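2-keto-3-deoxy-D-arabinonate dehydratase (Sulfolobus solfataricus, PDB 2Q18) catalyses the dehydration of 2-dehydro-3-deoxy-D-arabinonate to 2,5-dioxopentanoate in pentose oxidation, as a magnesium-dependent homotetramer of the FAH family. Local coordinates at residues E129-R134 with T284-R289; L210-E215 with D268-E273; N20-R25 with G45-G50; K2-V7 with Y15-N20. All coordinates share one frame; numbering follows the deposited sequence.

Contact 1 of 4, residues E129-R134 with T284-R289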
# COMPACT_ATOMS: atom_id res chain seq x y z
N GLU A 129 -11.11 -26.58 8.42
CA GLU A 129 -9.66 -26.64 8.31
C GLU A 129 -9.12 -27.49 9.45
O GLU A 129 -9.81 -27.69 10.45
CB GLU A 129 -9.05 -25.23 8.32
CG GLU A 129 -9.70 -24.29 7.28
CD GLU A 129 -9.21 -22.84 7.35
OE1 GLU A 129 -8.66 -22.43 8.40
OE2 GLU A 129 -9.39 -22.12 6.35
N ALA A 130 -7.89 -27.97 9.31
CA ALA A 130 -7.33 -28.90 10.29
C ALA A 130 -6.69 -28.21 11.50
O ALA A 130 -5.88 -27.29 11.35
CB ALA A 130 -6.32 -29.83 9.62
N ILE A 131 -7.07 -28.67 12.70
CA ILE A 131 -6.32 -28.39 13.91
C ILE A 131 -5.17 -29.40 14.00
O ILE A 131 -5.16 -30.40 13.27
CB ILE A 131 -7.19 -28.43 15.20
CG1 ILE A 131 -7.94 -29.77 15.33
CG2 ILE A 131 -8.17 -27.25 15.21
CD1 ILE A 131 -8.63 -29.98 16.68
N ALA A 132 -4.21 -29.15 14.89
CA ALA A 132 -3.02 -29.99 14.94
C ALA A 132 -2.74 -30.54 16.33
O ALA A 132 -3.13 -29.95 17.34
CB ALA A 132 -1.80 -29.25 14.39
N VAL A 133 -2.08 -31.70 16.36
CA VAL A 133 -1.54 -32.29 17.57
C VAL A 133 -0.04 -32.21 17.41
O VAL A 133 0.50 -32.64 16.39
CB VAL A 133 -1.99 -33.78 17.75
CG1 VAL A 133 -1.30 -34.43 18.94
CG2 VAL A 133 -3.50 -33.88 17.91
N ARG A 134 0.64 -31.64 18.41
CA ARG A 134 2.10 -31.53 18.39
C ARG A 134 2.73 -32.91 18.20
O ARG A 134 2.22 -33.91 18.70
CB ARG A 134 2.60 -30.92 19.71
CG ARG A 134 2.26 -29.43 19.92
CD ARG A 134 2.81 -28.92 21.26
NE ARG A 134 4.25 -29.18 21.35
CZ ARG A 134 5.20 -28.25 21.24
NH1 ARG A 134 4.89 -26.97 21.09
NH2 ARG A 134 6.47 -28.63 21.31
N THR A 284 -13.65 -29.36 12.69
CA THR A 284 -12.27 -29.39 12.25
C THR A 284 -11.68 -30.80 12.27
O THR A 284 -11.70 -31.47 13.31
CB THR A 284 -11.36 -28.47 13.12
OG1 THR A 284 -11.34 -28.96 14.47
CG2 THR A 284 -11.83 -27.01 13.11
N PRO A 285 -11.15 -31.26 11.12
CA PRO A 285 -10.33 -32.47 11.12
C PRO A 285 -9.03 -32.26 11.90
O PRO A 285 -8.64 -31.11 12.15
CB PRO A 285 -10.04 -32.72 9.64
CG PRO A 285 -10.25 -31.40 8.97
CD PRO A 285 -11.31 -30.69 9.76
N VAL A 286 -8.38 -33.36 12.27
CA VAL A 286 -7.17 -33.31 13.08
C VAL A 286 -6.00 -33.85 12.27
O VAL A 286 -6.12 -34.86 11.58
CB VAL A 286 -7.34 -34.12 14.39
CG1 VAL A 286 -6.06 -34.11 15.21
CG2 VAL A 286 -8.50 -33.58 15.21
N LYS A 287 -4.87 -33.15 12.36
CA LYS A 287 -3.63 -33.60 11.77
C LYS A 287 -2.58 -33.76 12.87
O LYS A 287 -2.30 -32.82 13.61
CB LYS A 287 -3.15 -32.62 10.69
CG LYS A 287 -1.74 -32.86 10.16
CD LYS A 287 -1.68 -34.07 9.22
CE LYS A 287 -0.24 -34.45 8.89
NZ LYS A 287 -0.20 -35.69 8.06
N LYS A 288 -2.02 -34.96 12.98
CA LYS A 288 -0.91 -35.20 13.89
C LYS A 288 0.39 -34.77 13.20
O LYS A 288 0.70 -35.24 12.11
CB LYS A 288 -0.84 -36.68 14.30
CG LYS A 288 0.44 -37.09 15.02
CD LYS A 288 0.43 -36.68 16.48
CE LYS A 288 1.71 -37.13 17.18
NZ LYS A 288 1.62 -36.97 18.66
N ARG A 289 1.13 -33.88 13.85
CA ARG A 289 2.40 -33.40 13.31
C ARG A 289 3.48 -34.48 13.37
O ARG A 289 3.53 -35.26 14.32
CB ARG A 289 2.87 -32.13 14.04
CG ARG A 289 1.92 -30.94 13.96
CD ARG A 289 1.79 -30.38 12.54
NE ARG A 289 1.19 -29.04 12.54
CZ ARG A 289 0.42 -28.54 11.58
NH1 ARG A 289 -0.06 -27.31 11.68
NH2 ARG A 289 0.11 -29.28 10.51

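Contact 2 of 4, residues L210-E215 with D268-E273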
# COMPACT_ATOMS: atom_id res chain seq x y z
N LEU A 210 -19.43 -31.01 22.78
CA LEU A 210 -18.25 -31.51 22.09
C LEU A 210 -18.46 -32.95 21.62
O LEU A 210 -18.96 -33.80 22.37
CB LEU A 210 -17.01 -31.44 23.00
CG LEU A 210 -15.74 -32.19 22.57
CD1 LEU A 210 -15.09 -31.55 21.34
CD2 LEU A 210 -14.74 -32.29 23.71
N LYS A 211 -18.06 -33.21 20.37
CA LYS A 211 -17.99 -34.56 19.83
C LYS A 211 -16.64 -34.78 19.16
O LYS A 211 -16.18 -33.94 18.38
CB LYS A 211 -19.11 -34.80 18.81
CG LYS A 211 -20.48 -34.97 19.42
CD LYS A 211 -21.60 -34.85 18.38
CE LYS A 211 -21.64 -36.05 17.44
NZ LYS A 211 -22.83 -35.99 16.54
N ILE A 212 -16.00 -35.89 19.50
CA ILE A 212 -14.82 -36.35 18.79
C ILE A 212 -15.23 -37.58 17.99
O ILE A 212 -15.63 -38.60 18.55
CB ILE A 212 -13.65 -36.67 19.73
CG1 ILE A 212 -13.32 -35.44 20.61
CG2 ILE A 212 -12.43 -37.13 18.93
CD1 ILE A 212 -12.40 -35.73 21.80
N VAL A 213 -15.13 -37.47 16.66
CA VAL A 213 -15.54 -38.54 15.76
C VAL A 213 -14.31 -39.22 15.18
O VAL A 213 -13.47 -38.57 14.54
CB VAL A 213 -16.48 -38.02 14.64
CG1 VAL A 213 -16.94 -39.16 13.73
CG2 VAL A 213 -17.69 -37.31 15.24
N ARG A 214 -14.19 -40.52 15.43
CA ARG A 214 -13.07 -41.32 14.96
C ARG A 214 -13.60 -42.40 14.03
O ARG A 214 -14.38 -43.25 14.45
CB ARG A 214 -12.33 -41.95 16.14
CG ARG A 214 -11.07 -42.72 15.77
CD ARG A 214 -10.18 -42.94 16.98
NE ARG A 214 -9.74 -41.67 17.55
CZ ARG A 214 -9.03 -41.54 18.68
NH1 ARG A 214 -8.68 -40.33 19.10
NH2 ARG A 214 -8.66 -42.61 19.38
N GLU A 215 -13.18 -42.36 12.76
CA GLU A 215 -13.66 -43.30 11.74
C GLU A 215 -15.18 -43.50 11.80
O GLU A 215 -15.67 -44.64 11.76
CB GLU A 215 -12.92 -44.65 11.85
CG GLU A 215 -11.45 -44.58 11.41
CD GLU A 215 -10.70 -45.88 11.63
OE1 GLU A 215 -10.89 -46.53 12.69
OE2 GLU A 215 -9.90 -46.26 10.74
N ASP A 268 -4.58 -38.41 14.44
CA ASP A 268 -4.67 -38.05 13.04
C ASP A 268 -6.01 -38.49 12.45
O ASP A 268 -6.46 -39.61 12.69
CB ASP A 268 -3.51 -38.66 12.25
CG ASP A 268 -3.27 -37.98 10.92
OD1 ASP A 268 -2.89 -36.79 10.92
OD2 ASP A 268 -3.44 -38.63 9.88
N GLU A 269 -6.64 -37.57 11.72
CA GLU A 269 -7.91 -37.79 11.00
C GLU A 269 -9.18 -37.80 11.87
O GLU A 269 -10.28 -37.95 11.33
CB GLU A 269 -7.86 -39.01 10.06
CG GLU A 269 -6.71 -39.03 9.03
CD GLU A 269 -6.69 -37.81 8.09
OE1 GLU A 269 -7.70 -37.08 7.99
OE2 GLU A 269 -5.63 -37.60 7.44
N ASP A 270 -9.05 -37.62 13.19
CA ASP A 270 -10.21 -37.39 14.05
C ASP A 270 -10.99 -36.17 13.55
O ASP A 270 -10.41 -35.28 12.93
CB ASP A 270 -9.80 -37.13 15.51
CG ASP A 270 -9.51 -38.41 16.29
OD1 ASP A 270 -9.77 -39.52 15.79
OD2 ASP A 270 -9.01 -38.28 17.43
N ILE A 271 -12.29 -36.14 13.82
CA ILE A 271 -13.09 -34.96 13.53
C ILE A 271 -13.62 -34.41 14.85
O ILE A 271 -14.30 -35.12 15.60
CB ILE A 271 -14.29 -35.25 12.58
CG1 ILE A 271 -13.86 -36.05 11.32
CG2 ILE A 271 -15.02 -33.95 12.22
CD1 ILE A 271 -12.78 -35.40 10.44
N VAL A 272 -13.29 -33.15 15.12
CA VAL A 272 -13.76 -32.47 16.32
C VAL A 272 -14.91 -31.55 15.94
O VAL A 272 -14.78 -30.70 15.06
CB VAL A 272 -12.61 -31.67 17.00
CG1 VAL A 272 -13.13 -30.89 18.21
CG2 VAL A 272 -11.48 -32.60 17.41
N GLU A 273 -16.05 -31.74 16.61
CA GLU A 273 -17.24 -30.96 16.35
C GLU A 273 -17.67 -30.30 17.65
O GLU A 273 -17.83 -30.97 18.67
CB GLU A 273 -18.37 -31.84 15.81
CG GLU A 273 -17.97 -32.72 14.62
CD GLU A 273 -19.09 -33.65 14.16
OE1 GLU A 273 -20.16 -33.68 14.80
OE2 GLU A 273 -18.89 -34.35 13.14
O HOH W 1 -11.05 -40.64 11.85

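Contact 3 of 4, residues N20-R25 with G45-G50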
# COMPACT_ATOMS: atom_id res chain seq x y z
N ASN A 20 -33.59 -12.98 9.20
CA ASN A 20 -34.53 -13.41 8.16
C ASN A 20 -33.88 -14.23 7.03
O ASN A 20 -34.50 -14.44 5.98
CB ASN A 20 -35.32 -12.22 7.60
CG ASN A 20 -34.42 -11.16 6.97
OD1 ASN A 20 -33.23 -11.39 6.74
ND2 ASN A 20 -34.99 -10.00 6.69
N SER A 21 -32.64 -14.66 7.26
CA SER A 21 -31.89 -15.52 6.33
C SER A 21 -31.35 -14.80 5.08
O SER A 21 -30.77 -15.45 4.20
CB SER A 21 -32.69 -16.77 5.95
OG SER A 21 -33.05 -17.50 7.11
N THR A 22 -31.55 -13.49 4.99
CA THR A 22 -30.95 -12.71 3.90
C THR A 22 -29.45 -12.54 4.14
O THR A 22 -29.01 -12.30 5.27
CB THR A 22 -31.62 -11.32 3.72
OG1 THR A 22 -31.47 -10.55 4.92
CG2 THR A 22 -33.10 -11.46 3.38
N ILE A 23 -28.67 -12.66 3.07
CA ILE A 23 -27.22 -12.58 3.15
C ILE A 23 -26.71 -11.29 2.51
O ILE A 23 -27.07 -10.96 1.37
CB ILE A 23 -26.55 -13.83 2.54
CG1 ILE A 23 -26.97 -15.08 3.33
CG2 ILE A 23 -25.02 -13.69 2.52
CD1 ILE A 23 -26.67 -16.36 2.66
N ILE A 24 -25.87 -10.57 3.25
CA ILE A 24 -25.27 -9.32 2.79
C ILE A 24 -23.77 -9.49 2.56
O ILE A 24 -23.05 -9.99 3.44
CB ILE A 24 -25.52 -8.17 3.81
CG1 ILE A 24 -27.03 -7.99 4.04
CG2 ILE A 24 -24.88 -6.86 3.33
CD1 ILE A 24 -27.37 -6.94 5.09
N ARG A 25 -23.30 -9.10 1.38
CA ARG A 25 -21.87 -9.00 1.11
C ARG A 25 -21.36 -7.69 1.68
O ARG A 25 -21.84 -6.61 1.31
CB ARG A 25 -21.60 -9.08 -0.39
CG ARG A 25 -20.15 -8.84 -0.77
CD ARG A 25 -19.89 -9.31 -2.17
NE ARG A 25 -18.57 -8.92 -2.64
CZ ARG A 25 -17.94 -9.48 -3.67
NH1 ARG A 25 -18.52 -10.47 -4.34
NH2 ARG A 25 -16.74 -9.05 -4.02
N GLY A 45 -23.21 -2.85 2.79
CA GLY A 45 -23.07 -3.89 1.78
C GLY A 45 -24.32 -4.12 0.94
O GLY A 45 -25.31 -3.40 1.09
N ASP A 46 -24.25 -5.11 0.06
CA ASP A 46 -25.36 -5.46 -0.83
C ASP A 46 -25.90 -6.84 -0.52
O ASP A 46 -25.14 -7.77 -0.21
CB ASP A 46 -24.91 -5.44 -2.29
CG ASP A 46 -24.43 -4.08 -2.75
OD1 ASP A 46 -24.98 -3.05 -2.30
OD2 ASP A 46 -23.50 -4.05 -3.58
N ARG A 47 -27.23 -6.99 -0.61
CA ARG A 47 -27.86 -8.29 -0.50
C ARG A 47 -27.45 -9.15 -1.70
O ARG A 47 -27.55 -8.71 -2.85
CB ARG A 47 -29.39 -8.18 -0.42
CG ARG A 47 -30.09 -9.54 -0.41
CD ARG A 47 -31.59 -9.43 -0.24
NE ARG A 47 -32.21 -10.75 -0.10
CZ ARG A 47 -32.71 -11.46 -1.10
NH1 ARG A 47 -33.24 -12.65 -0.86
NH2 ARG A 47 -32.68 -11.00 -2.35
N VAL A 48 -26.97 -10.35 -1.40
CA VAL A 48 -26.56 -11.29 -2.43
C VAL A 48 -27.44 -12.53 -2.45
O VAL A 48 -27.98 -12.94 -1.42
CB VAL A 48 -25.06 -11.71 -2.29
CG1 VAL A 48 -24.14 -10.55 -2.63
CG2 VAL A 48 -24.76 -12.25 -0.90
N THR A 49 -27.58 -13.11 -3.63
CA THR A 49 -28.21 -14.42 -3.79
C THR A 49 -27.14 -15.35 -4.36
O THR A 49 -26.13 -14.88 -4.90
CB THR A 49 -29.44 -14.35 -4.73
OG1 THR A 49 -29.03 -13.91 -6.03
CG2 THR A 49 -30.49 -13.39 -4.18
N GLY A 50 -27.35 -16.65 -4.23
CA GLY A 50 -26.40 -17.62 -4.77
C GLY A 50 -25.24 -17.94 -3.85
O GLY A 50 -24.34 -18.70 -4.22
O HOH W 2 -29.78 -13.12 0.42

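Contact 4 of 4, residues K2-V7 with Y15-N20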
# COMPACT_ATOMS: atom_id res chain seq x y z
N LYS A 2 -24.91 -12.47 11.74
CA LYS A 2 -23.93 -13.54 11.87
C LYS A 2 -22.95 -13.46 10.71
O LYS A 2 -23.31 -13.60 9.54
CB LYS A 2 -24.61 -14.91 11.96
CG LYS A 2 -25.59 -15.03 13.12
CD LYS A 2 -26.17 -16.42 13.26
CE LYS A 2 -27.15 -16.45 14.43
NZ LYS A 2 -27.73 -17.80 14.64
N LEU A 3 -21.69 -13.21 11.06
CA LEU A 3 -20.67 -12.87 10.09
C LEU A 3 -19.80 -14.08 9.76
O LEU A 3 -19.31 -14.77 10.66
CB LEU A 3 -19.84 -11.72 10.66
CG LEU A 3 -18.67 -11.11 9.90
CD1 LEU A 3 -18.60 -9.62 10.22
CD2 LEU A 3 -17.38 -11.81 10.30
N PHE A 4 -19.60 -14.33 8.47
CA PHE A 4 -18.67 -15.35 8.02
C PHE A 4 -17.77 -14.83 6.90
O PHE A 4 -18.00 -13.75 6.36
CB PHE A 4 -19.39 -16.66 7.63
CG PHE A 4 -20.35 -16.54 6.47
CD1 PHE A 4 -21.64 -16.04 6.65
CD2 PHE A 4 -19.98 -17.00 5.20
CE1 PHE A 4 -22.53 -15.95 5.58
CE2 PHE A 4 -20.87 -16.92 4.13
CZ PHE A 4 -22.15 -16.39 4.31
N ARG A 5 -16.74 -15.60 6.58
CA ARG A 5 -15.78 -15.19 5.56
C ARG A 5 -15.38 -16.40 4.73
O ARG A 5 -15.23 -17.51 5.24
CB ARG A 5 -14.55 -14.53 6.21
CG ARG A 5 -13.58 -13.84 5.23
CD ARG A 5 -12.47 -13.09 5.97
NE ARG A 5 -11.65 -13.98 6.78
CZ ARG A 5 -10.42 -13.69 7.21
NH1 ARG A 5 -9.86 -12.53 6.91
NH2 ARG A 5 -9.76 -14.57 7.95
N VAL A 6 -15.22 -16.16 3.43
CA VAL A 6 -14.73 -17.18 2.51
C VAL A 6 -13.42 -16.72 1.88
O VAL A 6 -13.15 -15.51 1.81
CB VAL A 6 -15.76 -17.51 1.37
CG1 VAL A 6 -17.12 -17.88 1.96
CG2 VAL A 6 -15.91 -16.34 0.38
N VAL A 7 -12.62 -17.68 1.46
CA VAL A 7 -11.46 -17.41 0.63
C VAL A 7 -11.80 -17.87 -0.80
O VAL A 7 -12.37 -18.95 -0.99
CB VAL A 7 -10.15 -18.04 1.20
CG1 VAL A 7 -10.24 -19.57 1.28
CG2 VAL A 7 -8.92 -17.60 0.39
N TYR A 15 -19.27 -11.95 4.49
CA TYR A 15 -20.71 -11.92 4.37
C TYR A 15 -21.34 -11.91 5.75
O TYR A 15 -20.76 -12.39 6.72
CB TYR A 15 -21.23 -13.15 3.61
CG TYR A 15 -20.70 -13.32 2.21
CD1 TYR A 15 -21.30 -12.69 1.13
CD2 TYR A 15 -19.60 -14.15 1.96
CE1 TYR A 15 -20.82 -12.86 -0.17
CE2 TYR A 15 -19.11 -14.33 0.68
CZ TYR A 15 -19.73 -13.68 -0.38
OH TYR A 15 -19.25 -13.86 -1.66
N ALA A 16 -22.54 -11.35 5.82
CA ALA A 16 -23.34 -11.38 7.03
C ALA A 16 -24.69 -12.01 6.71
O ALA A 16 -25.33 -11.66 5.72
CB ALA A 16 -23.53 -9.98 7.57
N ILE A 17 -25.10 -12.97 7.54
CA ILE A 17 -26.46 -13.49 7.45
C ILE A 17 -27.34 -12.86 8.53
O ILE A 17 -26.98 -12.85 9.71
CB ILE A 17 -26.54 -15.06 7.43
CG1 ILE A 17 -28.01 -15.53 7.47
CG2 ILE A 17 -25.73 -15.69 8.56
CD1 ILE A 17 -28.27 -16.88 6.80
N LEU A 18 -28.46 -12.30 8.09
CA LEU A 18 -29.43 -11.67 8.98
C LEU A 18 -30.44 -12.71 9.49
O LEU A 18 -30.54 -13.81 8.93
CB LEU A 18 -30.14 -10.53 8.26
CG LEU A 18 -29.50 -9.13 8.24
CD1 LEU A 18 -27.97 -9.13 8.15
CD2 LEU A 18 -30.11 -8.30 7.12
N ASP A 19 -31.18 -12.36 10.54
CA ASP A 19 -32.15 -13.27 11.16
C ASP A 19 -33.20 -13.80 10.18
O ASP A 19 -33.64 -14.95 10.31
CB ASP A 19 -32.82 -12.61 12.37
CG ASP A 19 -31.90 -12.53 13.58
OD1 ASP A 19 -31.40 -13.59 14.03
OD2 ASP A 19 -31.69 -11.41 14.10
N ASN A 20 -33.59 -12.98 9.20
CA ASN A 20 -34.53 -13.41 8.16
C ASN A 20 -33.88 -14.23 7.03
O ASN A 20 -34.50 -14.44 5.98
CB ASN A 20 -35.32 -12.22 7.60
CG ASN A 20 -34.42 -11.16 6.97
OD1 ASN A 20 -33.23 -11.39 6.74
ND2 ASN A 20 -34.99 -10.00 6.69

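Contact 1 of 4, residues E129-R134 with T284-R289
The methyl of Ala132 lies over one face of the Arg289 guanidinium, displaced toward its rim, with Ala132 CB 3.5 Å from Arg289 NE. A bend at chi2 (-66°) turns the arginine across toward the partner strand, which brings the flat group over this methyl. The setting is a parallel pairing in the FAH-family fold, where the short strand 131-133, the outermost of its mixed sheet within this chain, joins strand 280-288. Four backbone hydrogen bonds alternate along it, from Ile131 N to Pro285 O at one end to Arg289 N to Val133 O (2.9 Å, 169° at the hydrogen) at the other. On the sheet face opposite Ala132, Ile131 CG1 packs against Val286 CG2 at 3.9 Å, and Val133 CG2 meets Val286 CG1 at 3.7 Å, so that Val286 divides its two methyls between two neighbours. Strand 271-276 continues this apolar layer through Val272. Thr284 reaches the same isoleucine crosswise, its OG1 3.6 Å from Ile131 CD1. Beyond Val133 the chain of Lys288, bent at chi2, crosses the valine with Lys288 CD 3.8 Å from Val133 CG1 and carries its ammonium to the backbone. An alanine here in place of Lys288 would probably leave Arg134 O without its lysine donor and uncover part of Val133 CG1. The guanidinium of Arg134 turns elsewhere, to a salt bridge with Asp136. Arg134 O receives Lys288 NZ at 3.1 Å, in the carbonyl plane.

Contact 2 of 4, residues L210-E215 with D268-E273
Asp270 meets Arg214 in the principal side-chain bond of this contact, at one end of the antiparallel pairing of strands 207-214 and 271-276 in a mixed sheet of the FAH-family fold. Its carboxylate lies nearly coplanar with the Arg214 guanidinium (9° between planes) and is gripped side-on: Arg214 NE reaches Asp270 OD1 at 2.8 Å, and Arg214 NH1 reaches Asp270 OD2 at 2.7 Å, each oxygen using its syn lone pair. A bend at chi3 (-62°) of an otherwise extended arginine presents this edge. Ile271 exchanges two backbone hydrogen bonds with Val213, and Ile271 CB faces Val213 CB at 4.1 Å. Val272, on the opposite face of the sheet, touches Leu210 CD1 through CG1 at 3.8 Å; Pro142 of strand 140-150 also packs against this face. Glu273 repeats the paired backbone bonds with Lys211, while its carboxylate passes beside Val213 CG2 and forms a long salt bridge, Glu273 OE1 to Lys211 NZ at 3.9 Å. The two ion pairs therefore differ in geometry. Asp270 OD2 also accepts from Lys267 N, Arg214 NH1 also donates to Gly265 O, and Phe219 adds a cation-pi contact. Such multiple bonding is likely to keep both Arg214 and Asp270 charged and fixed in rotation, whereas the looser Lys211-Glu273 attraction probably fixes neither group so closely.

Contact 3 of 4, residues N20-R25 with G45-G50
Strands 23-26 and 45-49 form an antiparallel pair, splayed at 130° between their short segments, near the N terminus. Its backbone bonds run from Val48 N to Ile23 O (2.8 Å) and in both directions between Arg25 and Asp46. Beyond the Val48 bond a water bridges the strands, accepting from Ile23 N and donating to Val48 O. Ile24 CG2 lies 3.7 Å from Gly45 C; a CB on Gly45 would collide with this methyl and Arg25 O. On the other face Val48 splits its branches: Val48 CG2 meets Ile23 CG2 at 3.7 Å, and CG1 rests on Arg25 CB. The polar ends of Arg25 and Asp46 are held by a third subunit: Arg25 pairs with its Asp27 and Asp46, and Asp46 with its Tyr15 and Arg25. Residues 47-49 also pair with a strand of that subunit, carrying the sheet across the interface. Extended from CG to NE, Arg47 brings its guanidinium edge to Thr22, NE 3.7 Å from Thr22 CG2, while NH2 hydrogen-bonds to Thr49 OG1 of the third subunit. Asn20 OD1 accepts Thr22 N at 3.2 Å, from above its carbonyl plane, in an Asx turn, and takes Thr22 OG1 at 2.7 Å.

Contact 4 of 4, residues K2-V7 with Y15-N20
Lys2 O accepts Ile17 N at 2.8 Å, the shortest of four backbone hydrogen bonds that zip strand 2-8 to strand 11-17 as an antiparallel beta hairpin. Lys2 and Ile17 bond in both directions, as do Phe4 and Tyr15, whose link from Tyr15 N to Phe4 O is almost straight at 178°. The side chains of Phe4 and Tyr15 share one face of the sheet. Phe4 CG sits between its backbone N and carbonyl carbon (chi1 63°), turning the ring across to the partner strand; there Tyr15 CB lies over one face in a CH-pi contact, 3.8 Å from the Phe4 ring centroid. The two rings, tilted by 26°, are slid so far apart that they barely overlap. At the edge of the Tyr15 ring, Val6 CG2 approaches Tyr15 CE2 to 3.8 Å. Helix 53-59 packs on this face, Tyr53 meeting the Phe4 ring and Leu56 touching Phe4 and Val6. With an alanine at Phe4, Tyr15 CB would probably lose the surface it rests on, and a gap would open between the hairpin and that helix. Strand 23-26 flanks Tyr15 through Ile23 and Arg25, so the hairpin sits between this neighbouring strand and helix 53-59.

How the contacts relate
From the N terminus, contact 4 closes first, bringing 15-20 back onto 2-7 in a tight hairpin. Contact 3 follows in series, sharing Asn20 with it and closing a loop that holds helix 30-40. The two touch through Ile24 N and Ala16 O, making strands 2-8, 11-17, 23-26 and 45-49 successive neighbours. Far along the chain, contact 1 joins 129-134 to the C-terminal 284-289, and contact 2 falls wholly within the span it encloses. These two meet where strands 271-276 and 280-288 lie side by side, tying both into one mixed sheet. Contacts 3 and 4 do not touch contacts 1 and 2, though contact 4 comes to about 6 Å of contact 1 between nearest atoms.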